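Hydrophilic protein, virA protein (Chromobacterium violaceum, PDB 3BO6) is probably a phosphothreonine lyase effector of the SpvC family, cleaving phosphate from phosphothreonine by elimination rather than hydrolysis. Local coordinates at residues P38-M43 and V116-R121; F84-Q89 and S164-S169; G102-V107 and R156-C161. All coordinates share one frame; numbering follows the deposited sequence. Where two conformers were deposited one is given.

Interaction 1: P38-M43 and V116-R121; sequences PDYSGM and VTDMER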
loop_
_atom_site.group_PDB
_atom_site.type_symbol
_atom_site.label_atom_id
_atom_site.label_comp_id
_atom_site.label_asym_id
_atom_site.label_seq_id
_atom_site.Cartn_x
_atom_site.Cartn_y
_atom_site.Cartn_z
ATOM N N PRO A 38 9.837 7.137 13.552
ATOM C CA PRO A 38 10.719 6.086 14.063
ATOM C C PRO A 38 11.667 5.620 12.964
ATOM O O PRO A 38 11.368 5.818 11.772
ATOM C CB PRO A 38 9.743 4.941 14.407
ATOM C CG PRO A 38 8.410 5.569 14.491
ATOM C CD PRO A 38 8.424 6.723 13.550
ATOM N N ASP A 39 12.796 5.020 13.329
ATOM C CA ASP A 39 13.530 4.262 12.324
ATOM C C ASP A 39 13.092 2.799 12.372
ATOM O O ASP A 39 12.233 2.427 13.175
ATOM C CB ASP A 39 15.058 4.454 12.418
ATOM C CG ASP A 39 15.664 3.868 13.680
ATOM O OD1 ASP A 39 14.951 3.218 14.464
ATOM O OD2 ASP A 39 16.880 4.082 13.871
ATOM N N TYR A 40 13.666 1.978 11.500
ATOM C CA TYR A 40 13.194 0.607 11.359
ATOM C C TYR A 40 13.356 -0.175 12.668
ATOM O O TYR A 40 12.408 -0.813 13.152
ATOM C CB TYR A 40 13.942 -0.091 10.227
ATOM C CG TYR A 40 13.503 -1.523 10.018
ATOM C CD1 TYR A 40 12.297 -1.818 9.418
ATOM C CD2 TYR A 40 14.304 -2.575 10.429
ATOM C CE1 TYR A 40 11.901 -3.132 9.213
ATOM C CE2 TYR A 40 13.919 -3.891 10.234
ATOM C CZ TYR A 40 12.718 -4.161 9.632
ATOM O OH TYR A 40 12.318 -5.473 9.454
ATOM N N SER A 41 14.568 -0.136 13.225
ATOM C CA SER A 41 14.862 -0.874 14.447
ATOM C C SER A 41 14.011 -0.376 15.621
ATOM O O SER A 41 13.584 -1.164 16.454
ATOM C CB SER A 41 16.351 -0.782 14.780
ATOM O OG SER A 41 16.652 -1.564 15.921
ATOM N N GLY A 42 13.749 0.925 15.668
ATOM C CA GLY A 42 12.895 1.495 16.697
ATOM C C GLY A 42 11.456 1.034 16.588
ATOM O O GLY A 42 10.798 0.722 17.589
ATOM N N MET A 43 10.949 1.000 15.365
ATOM C CA MET A 43 9.595 0.513 15.206
ATOM C C MET A 43 9.446 -0.926 15.717
ATOM O O MET A 43 8.377 -1.293 16.229
ATOM C CB MET A 43 9.104 0.651 13.773
ATOM C CG MET A 43 7.649 0.263 13.652
ATOM S SD MET A 43 6.858 0.930 12.194
ATOM C CE MET A 43 5.214 0.271 12.430
ATOM N N VAL A 116 5.159 -3.568 7.839
ATOM C CA VAL A 116 6.460 -3.913 7.301
ATOM C C VAL A 116 6.945 -5.203 7.958
ATOM O O VAL A 116 6.730 -5.422 9.149
ATOM C CB VAL A 116 7.491 -2.753 7.486
ATOM C CG1 VAL A 116 7.768 -2.482 8.962
ATOM C CG2 VAL A 116 8.767 -3.040 6.737
ATOM N N THR A 117 7.601 -6.060 7.191
ATOM C CA THR A 117 7.985 -7.335 7.740
ATOM C C THR A 117 9.127 -7.083 8.715
ATOM O O THR A 117 9.992 -6.220 8.484
ATOM C CB THR A 117 8.588 -8.133 6.569
ATOM O OG1 THR A 117 7.589 -8.296 5.555
ATOM C CG2 THR A 117 9.114 -9.519 7.013
ATOM N N ASP A 118 9.130 -7.848 9.801
ATOM C CA ASP A 118 10.251 -7.872 10.732
ATOM C C ASP A 118 11.287 -8.849 10.199
ATOM O O ASP A 118 11.109 -10.081 10.269
ATOM C CB ASP A 118 9.772 -8.313 12.116
ATOM C CG ASP A 118 10.893 -8.299 13.156
ATOM O OD1 ASP A 118 12.074 -8.236 12.757
ATOM O OD2 ASP A 118 10.568 -8.353 14.353
ATOM N N MET A 119 12.392 -8.319 9.701
ATOM C CA MET A 119 13.370 -9.136 8.995
ATOM C C MET A 119 14.175 -10.041 9.929
ATOM O O MET A 119 14.855 -10.957 9.472
ATOM C CB MET A 119 14.305 -8.245 8.170
ATOM C CG MET A 119 13.574 -7.456 7.065
ATOM S SD MET A 119 12.539 -8.447 5.946
ATOM C CE MET A 119 13.780 -9.329 5.026
ATOM N N GLU A 120 14.100 -9.781 11.228
ATOM C CA GLU A 120 14.750 -10.653 12.206
ATOM C C GLU A 120 13.932 -11.904 12.523
ATOM O O GLU A 120 14.468 -12.893 13.035
ATOM C CB GLU A 120 15.040 -9.876 13.490
ATOM C CG GLU A 120 15.939 -8.680 13.279
ATOM C CD GLU A 120 17.297 -9.070 12.731
ATOM O OE1 GLU A 120 17.814 -8.337 11.863
ATOM O OE2 GLU A 120 17.843 -10.109 13.167
ATOM N N ARG A 121 12.641 -11.872 12.227
ATOM C CA ARG A 121 11.760 -12.989 12.577
ATOM C C ARG A 121 11.275 -13.764 11.353
ATOM O O ARG A 121 10.993 -14.960 11.439
ATOM C CB ARG A 121 10.539 -12.476 13.348
ATOM C CG ARG A 121 10.856 -11.764 14.654
ATOM C CD ARG A 121 11.382 -12.717 15.712
ATOM N NE ARG A 121 12.840 -12.698 15.804
ATOM C CZ ARG A 121 13.522 -12.058 16.752
ATOM N NH1 ARG A 121 14.848 -12.098 16.760
ATOM N NH2 ARG A 121 12.882 -11.382 17.696
#
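The ring of Tyr40 meets segment 116-121 at its edge, with Thr117 O in the ring plane and Val116 CG2 and Met119 N close to it. Its phenol oxygen carries two hydrogen bonds. Tyr40 OH donates to Thr117 O at 2.6 Å, in the carbonyl plane and on a lone pair, with a C=O...donor angle of 138°. In turn Met119 N donates to Tyr40 OH at 2.9 Å, with 156° at the hydrogen. Held by the carbonyl before Asp118 and the amide after it, the buried hydroxyl both donates and accepts, which fixes its rotation. Chi1 of -180° turns CG away from the backbone N and sends the ring outward from helix 40-44. On the way Tyr40 CE1 passes Val116 CG2 at 4.0 Å; at the tip Met119 CG lies 3.3 Å from Tyr40 OH. Here strand 113-117, an inner strand of the antiparallel sheet, ends and the chain enters a turn. Met66 of the adjoining strand and Val93 and Pro94 of helix 93-104 also pack on the tyrosine. Asp118 shapes the turn: its OD1 accepts from Glu120 N at 3.0 Å, an Asx turn, and also forms a salt bridge with Arg44, a second link to the tyrosine's helix. At the start of that helix Asp39 is the N-cap, its OD1 receiving Gly42 N at 2.9 Å.

Interaction 2: F84-Q89 and S164-S169; sequences FHISVQ and SRLSES. With SO4 (sulfate ion), chain C.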
loop_
_atom_site.group_PDB
_atom_site.type_symbol
_atom_site.label_atom_id
_atom_site.label_comp_id
_atom_site.label_asym_id
_atom_site.label_seq_id
_atom_site.Cartn_x
_atom_site.Cartn_y
_atom_site.Cartn_z
ATOM N N PHE A 84 -1.538 -2.693 -1.682
ATOM C CA PHE A 84 -0.272 -2.664 -2.387
ATOM C C PHE A 84 0.805 -3.345 -1.582
ATOM O O PHE A 84 0.786 -3.319 -0.351
ATOM C CB PHE A 84 0.207 -1.221 -2.613
ATOM C CG PHE A 84 -0.713 -0.389 -3.446
ATOM C CD1 PHE A 84 -1.444 0.648 -2.873
ATOM C CD2 PHE A 84 -0.796 -0.587 -4.813
ATOM C CE1 PHE A 84 -2.279 1.455 -3.649
ATOM C CE2 PHE A 84 -1.624 0.209 -5.605
ATOM C CZ PHE A 84 -2.372 1.229 -5.008
ATOM N N HIS A 85 1.782 -3.899 -2.285
ATOM C CA HIS A 85 3.019 -4.319 -1.655
ATOM C C HIS A 85 4.132 -3.469 -2.227
ATOM O O HIS A 85 4.014 -2.928 -3.339
ATOM C CB HIS A 85 3.284 -5.788 -1.961
ATOM C CG HIS A 85 2.252 -6.710 -1.403
ATOM N ND1 HIS A 85 1.389 -7.426 -2.200
ATOM C CD2 HIS A 85 1.953 -7.042 -0.123
ATOM C CE1 HIS A 85 0.594 -8.159 -1.435
ATOM N NE2 HIS A 85 0.924 -7.950 -0.173
ATOM N N ILE A 86 5.213 -3.351 -1.462
ATOM C CA ILE A 86 6.441 -2.709 -1.918
ATOM C C ILE A 86 7.574 -3.717 -1.780
ATOM O O ILE A 86 7.757 -4.304 -0.704
ATOM C CB ILE A 86 6.783 -1.454 -1.096
ATOM C CG1 ILE A 86 5.562 -0.534 -0.984
ATOM C CG2 ILE A 86 7.968 -0.706 -1.742
ATOM C CD1 ILE A 86 5.806 0.716 -0.126
ATOM N N SER A 87 8.313 -3.948 -2.862
ATOM C CA SER A 87 9.390 -4.943 -2.871
ATOM C C SER A 87 10.750 -4.286 -3.060
ATOM O O SER A 87 11.002 -3.635 -4.087
ATOM C CB SER A 87 9.175 -5.964 -3.996
ATOM O OG SER A 87 7.947 -6.636 -3.835
ATOM N N VAL A 88 11.611 -4.435 -2.061
ATOM C CA VAL A 88 13.005 -4.024 -2.186
ATOM C C VAL A 88 13.925 -5.225 -1.992
ATOM O O VAL A 88 13.478 -6.326 -1.616
ATOM C CB VAL A 88 13.362 -2.900 -1.188
ATOM C CG1 VAL A 88 12.487 -1.668 -1.421
ATOM C CG2 VAL A 88 13.250 -3.387 0.256
ATOM N N GLN A 89 15.205 -5.050 -2.283
ATOM C CA GLN A 89 16.159 -6.125 -2.037
ATOM C C GLN A 89 16.120 -6.518 -0.550
ATOM O O GLN A 89 16.083 -5.652 0.327
ATOM C CB GLN A 89 17.556 -5.683 -2.470
ATOM C CG GLN A 89 18.475 -6.836 -2.868
ATOM C CD GLN A 89 19.078 -7.503 -1.661
ATOM O OE1 GLN A 89 19.387 -6.840 -0.674
ATOM N NE2 GLN A 89 19.243 -8.823 -1.723
ATOM N N SER A 164 9.297 7.234 -6.563
ATOM C CA SER A 164 10.346 8.235 -6.759
ATOM C C SER A 164 11.318 8.287 -5.576
ATOM O O SER A 164 12.528 8.350 -5.788
ATOM C CB SER A 164 9.765 9.615 -7.108
ATOM O OG SER A 164 9.057 10.191 -6.026
ATOM N N ARG A 165 10.813 8.221 -4.346
ATOM C CA ARG A 165 11.684 8.247 -3.179
ATOM C C ARG A 165 12.581 7.014 -3.123
ATOM O O ARG A 165 13.743 7.121 -2.750
ATOM C CB ARG A 165 10.908 8.382 -1.853
ATOM C CG ARG A 165 10.580 9.827 -1.380
ATOM C CD ARG A 165 11.814 10.711 -1.223
ATOM N NE ARG A 165 11.551 11.884 -0.380
ATOM C CZ ARG A 165 12.204 13.047 -0.455
ATOM N NH1 ARG A 165 13.133 13.252 -1.386
ATOM N NH2 ARG A 165 11.898 14.019 0.394
ATOM N N LEU A 166 12.059 5.847 -3.496
ATOM C CA LEU A 166 12.871 4.632 -3.451
ATOM C C LEU A 166 13.996 4.720 -4.457
ATOM O O LEU A 166 15.143 4.431 -4.126
ATOM C CB LEU A 166 12.027 3.370 -3.676
ATOM C CG LEU A 166 11.133 3.065 -2.476
ATOM C CD1 LEU A 166 9.996 2.116 -2.889
ATOM C CD2 LEU A 166 11.971 2.490 -1.300
ATOM N N SER A 167 13.667 5.159 -5.667
ATOM C CA SER A 167 14.656 5.283 -6.725
ATOM C C SER A 167 15.748 6.274 -6.353
ATOM O O SER A 167 16.946 5.968 -6.443
ATOM C CB SER A 167 13.977 5.720 -8.019
ATOM O OG SER A 167 13.271 4.641 -8.600
ATOM N N GLU A 168 15.344 7.454 -5.912
ATOM C CA GLU A 168 16.359 8.477 -5.650
ATOM C C GLU A 168 17.115 8.256 -4.355
ATOM O O GLU A 168 18.146 8.885 -4.133
ATOM C CB GLU A 168 15.760 9.873 -5.699
ATOM C CG GLU A 168 14.867 10.201 -4.547
ATOM C CD GLU A 168 14.130 11.504 -4.767
ATOM O OE1 GLU A 168 14.294 12.099 -5.858
ATOM O OE2 GLU A 168 13.392 11.926 -3.856
ATOM N N SER A 169 16.637 7.325 -3.527
ATOM C CA SER A 169 17.318 6.966 -2.278
ATOM C C SER A 169 18.233 5.756 -2.480
ATOM O O SER A 169 18.847 5.263 -1.539
ATOM C CB SER A 169 16.309 6.691 -1.153
ATOM O OG SER A 169 15.536 7.858 -0.870
HETATM S S SO4 C . -1.031 -10.539 1.200
HETATM O O1 SO4 C . -0.824 -10.583 -0.262
HETATM O O2 SO4 C . -2.445 -10.693 1.506
HETATM O O3 SO4 C . -0.285 -11.623 1.813
HETATM O O4 SO4 C . -0.582 -9.247 1.724
#
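Leu166 lays its two methyl groups over two residues of segment 84-89. Its CD1 touches Ile86 CG2 at 3.7 Å, the closer of the two contacts, while Leu166 CD2 lies 4.2 Å from Val88 CG1. Each branch has its own partner: the leucine passes Ile86 at a slant and crosses Val88 at about a right angle. Chi1 of -50° puts Ile86 CG1 beside its own backbone N and leaves CG2 as the branch facing the helix. The contact is small, purely apolar and buried.

His85 points from the other side of the strand, where its ring binds a sulfate ion edge-on. The bond from His85 NE2 to O4 of the sulfate is 2.7 Å long and nearly straight, 166° at the hydrogen, with the sulfur in the ring plane. A hydrogen bond between His85 ND1 and Asp180 helps to set the ring, and Lys83, Arg127, Arg192 and Arg199 complete the anion site. The sulfate probably came from the crystallisation liquor, yet its place is consistent with a pocket for the phosphate of phosphothreonine.

Near the helix end, Arg165 NH1 reaches Glu168 OE2 in a 2.8 Å salt bridge, and Arg165 also pairs with Glu33. Leu166 packs the C-terminal turn of helix 149-168 on the face of the sheet, where strand 82-86 ends and the chain runs on to Val88; Leu162 packs on Ile86 from the same helix, and Leu100 and Ala96 of helix 93-104 cover Ile86 and Val88.

Interaction 3: G102-V107 and R156-C161; sequences GLLFSV and RQFIEC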
loop_
_atom_site.group_PDB
_atom_site.type_symbol
_atom_site.label_atom_id
_atom_site.label_comp_id
_atom_site.label_asym_id
_atom_site.label_seq_id
_atom_site.Cartn_x
_atom_site.Cartn_y
_atom_site.Cartn_z
ATOM N N GLY A 102 9.089 9.235 5.809
ATOM C CA GLY A 102 8.523 10.567 5.611
ATOM C C GLY A 102 7.123 10.512 5.021
ATOM O O GLY A 102 6.207 11.212 5.464
ATOM N N LEU A 103 6.962 9.673 4.004
ATOM C CA LEU A 103 5.681 9.495 3.326
ATOM C C LEU A 103 4.709 8.636 4.141
ATOM O O LEU A 103 3.536 8.964 4.264
ATOM C CB LEU A 103 5.891 8.869 1.936
ATOM C CG LEU A 103 6.340 9.864 0.852
ATOM C CD1 LEU A 103 6.969 9.149 -0.346
ATOM C CD2 LEU A 103 5.179 10.745 0.428
ATOM N N LEU A 104 5.193 7.536 4.706
ATOM C CA LEU A 104 4.278 6.609 5.373
ATOM C C LEU A 104 3.683 7.180 6.659
ATOM O O LEU A 104 2.612 6.748 7.099
ATOM C CB LEU A 104 4.976 5.276 5.659
ATOM C CG LEU A 104 5.303 4.427 4.427
ATOM C CD1 LEU A 104 6.185 3.234 4.806
ATOM C CD2 LEU A 104 4.010 3.945 3.774
ATOM N N PHE A 105 4.388 8.126 7.286
ATOM C CA PHE A 105 3.881 8.805 8.480
ATOM C C PHE A 105 3.351 10.201 8.175
ATOM O O PHE A 105 3.045 10.962 9.082
ATOM C CB PHE A 105 4.959 8.873 9.572
ATOM C CG PHE A 105 5.274 7.547 10.197
ATOM C CD1 PHE A 105 6.370 6.815 9.773
ATOM C CD2 PHE A 105 4.485 7.047 11.228
ATOM C CE1 PHE A 105 6.665 5.567 10.340
ATOM C CE2 PHE A 105 4.769 5.801 11.799
ATOM C CZ PHE A 105 5.863 5.073 11.366
ATOM N N SER A 106 3.243 10.549 6.899
ATOM C CA SER A 106 2.833 11.906 6.531
ATOM C C SER A 106 1.400 12.231 6.937
ATOM O O SER A 106 0.495 11.404 6.762
ATOM C CB SER A 106 2.973 12.094 5.015
ATOM O OG SER A 106 2.431 13.346 4.582
ATOM N N VAL A 107 1.178 13.459 7.418
ATOM C CA VAL A 107 -0.171 13.949 7.698
ATOM C C VAL A 107 -1.034 13.929 6.423
ATOM O O VAL A 107 -2.278 13.916 6.478
ATOM C CB VAL A 107 -0.125 15.386 8.265
ATOM C CG1 VAL A 107 0.538 16.334 7.270
ATOM C CG2 VAL A 107 -1.519 15.871 8.618
ATOM N N ARG A 156 -2.955 7.334 -6.198
ATOM C CA ARG A 156 -2.078 7.112 -7.330
ATOM C C ARG A 156 -0.812 7.983 -7.219
ATOM O O ARG A 156 0.313 7.507 -7.454
ATOM C CB ARG A 156 -2.825 7.389 -8.634
ATOM C CG ARG A 156 -1.979 7.162 -9.878
ATOM C CD ARG A 156 -2.819 7.216 -11.148
ATOM N NE ARG A 156 -1.981 7.139 -12.341
ATOM C CZ ARG A 156 -2.356 6.579 -13.493
ATOM N NH1 ARG A 156 -3.558 6.023 -13.615
ATOM N NH2 ARG A 156 -1.521 6.567 -14.530
ATOM N N GLN A 157 -1.004 9.257 -6.882
ATOM C CA GLN A 157 0.126 10.166 -6.688
ATOM C C GLN A 157 1.056 9.667 -5.567
ATOM O O GLN A 157 2.279 9.776 -5.673
ATOM C CB GLN A 157 -0.384 11.577 -6.364
ATOM C CG GLN A 157 -0.999 12.311 -7.571
ATOM C CD GLN A 157 0.066 13.001 -8.388
ATOM O OE1 GLN A 157 0.797 13.846 -7.874
ATOM N NE2 GLN A 157 0.175 12.636 -9.648
ATOM N N PHE A 158 0.475 9.120 -4.503
ATOM C CA PHE A 158 1.259 8.619 -3.373
ATOM C C PHE A 158 2.150 7.468 -3.823
ATOM O O PHE A 158 3.339 7.409 -3.486
ATOM C CB PHE A 158 0.317 8.226 -2.219
ATOM C CG PHE A 158 1.006 7.908 -0.928
ATOM C CD1 PHE A 158 1.554 8.922 -0.157
ATOM C CD2 PHE A 158 1.046 6.602 -0.455
ATOM C CE1 PHE A 158 2.167 8.637 1.068
ATOM C CE2 PHE A 158 1.640 6.298 0.767
ATOM C CZ PHE A 158 2.211 7.322 1.525
ATOM N N ILE A 159 1.588 6.548 -4.603
ATOM C CA ILE A 159 2.361 5.404 -5.095
ATOM C C ILE A 159 3.502 5.907 -5.975
ATOM O O ILE A 159 4.644 5.440 -5.858
ATOM C CB ILE A 159 1.469 4.381 -5.861
ATOM C CG1 ILE A 159 0.848 3.372 -4.891
ATOM C CG2 ILE A 159 2.293 3.617 -6.894
ATOM C CD1 ILE A 159 0.463 3.933 -3.550
ATOM N N GLU A 160 3.224 6.887 -6.830
ATOM C CA GLU A 160 4.283 7.439 -7.668
ATOM C C GLU A 160 5.363 8.143 -6.823
ATOM O O GLU A 160 6.551 8.109 -7.159
ATOM C CB GLU A 160 3.670 8.300 -8.787
ATOM C CG GLU A 160 2.893 7.411 -9.794
ATOM C CD GLU A 160 1.892 8.154 -10.684
ATOM O OE1 GLU A 160 1.722 9.384 -10.531
ATOM O OE2 GLU A 160 1.268 7.490 -11.549
ATOM N N CYS A 161 4.983 8.737 -5.694
ATOM C CA CYS A 161 5.957 9.332 -4.795
ATOM C C CYS A 161 6.799 8.293 -4.047
ATOM O O CYS A 161 7.989 8.494 -3.789
ATOM C CB CYS A 161 5.241 10.209 -3.794
ATOM S SG CYS A 161 6.272 11.513 -3.273
#
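Leu103 starts its contact at CB, which lies 3.8 Å from Phe158 CE1. Beyond CG, which chi1 of -80° sets beside the backbone N, the side chain divides. CD2 continues along the phenylalanine, reaching Phe158 CE1 at 3.7 Å. CD1 turns to Cys161, meeting its O at 3.7 Å and, in the conformer described here, Cys161 SG at 3.8 Å. The leucine fork therefore sits between two residues one helical turn apart, Phe158 and Cys161. Leucine and phenylalanine run past each other in opposite directions, which brings the end of the ring to the leucine's own backbone.

The two helices involved, 93-104 and 149-168, lie on the same face of the antiparallel sheet, and this contact joins the last turn of the first, which is kinked at Gly102 and Leu103, to the middle of the second. No hydrogen bond links 102-107 with 156-161.

With CG pointing away from its backbone N (chi1 -171°), Phe158 extends from its helix and presents its edge to the end of helix 93-104. Its CZ lies 3.5 Å from Leu103 O, which is in the ring plane; that oxygen is already engaged, accepting Ser106 N at 3.1 Å in the turn that ends the helix. Leu104 starts out away from segment 156-161 and packs on Phe134 and Leu136 of the sheet, yet its CD2 comes within 4.4 Å of Phe158 CZ. Phe31 forms an edge-to-face pair with the Phe158 ring, and Ser109 and Pro110 of the following loop also pack against it.

How the interactions relate
Along the chain the segments come in the order 38-43, 84-89, 102-107, 116-121, 156-161 and 164-169, so interaction 3 is nested inside interaction 2 while interaction 1 crosses both. Interactions 2 and 3 share helix 149-168, their centres about 12 Å apart, with Phe84 packing on Ile159 and Arg165 on Leu103. Interaction 1 lies farther out, its centre about 16 Å from that of interaction 2 and about 19 Å from that of interaction 3; it touches the latter through Pro38 and Phe105. Interactions 1 and 2 join helices 40-44 and 149-168 to the same sheet without touching, interaction 3 joins helix 149-168 to helix 93-104 on that face, and His85 binds the sulfate on the other.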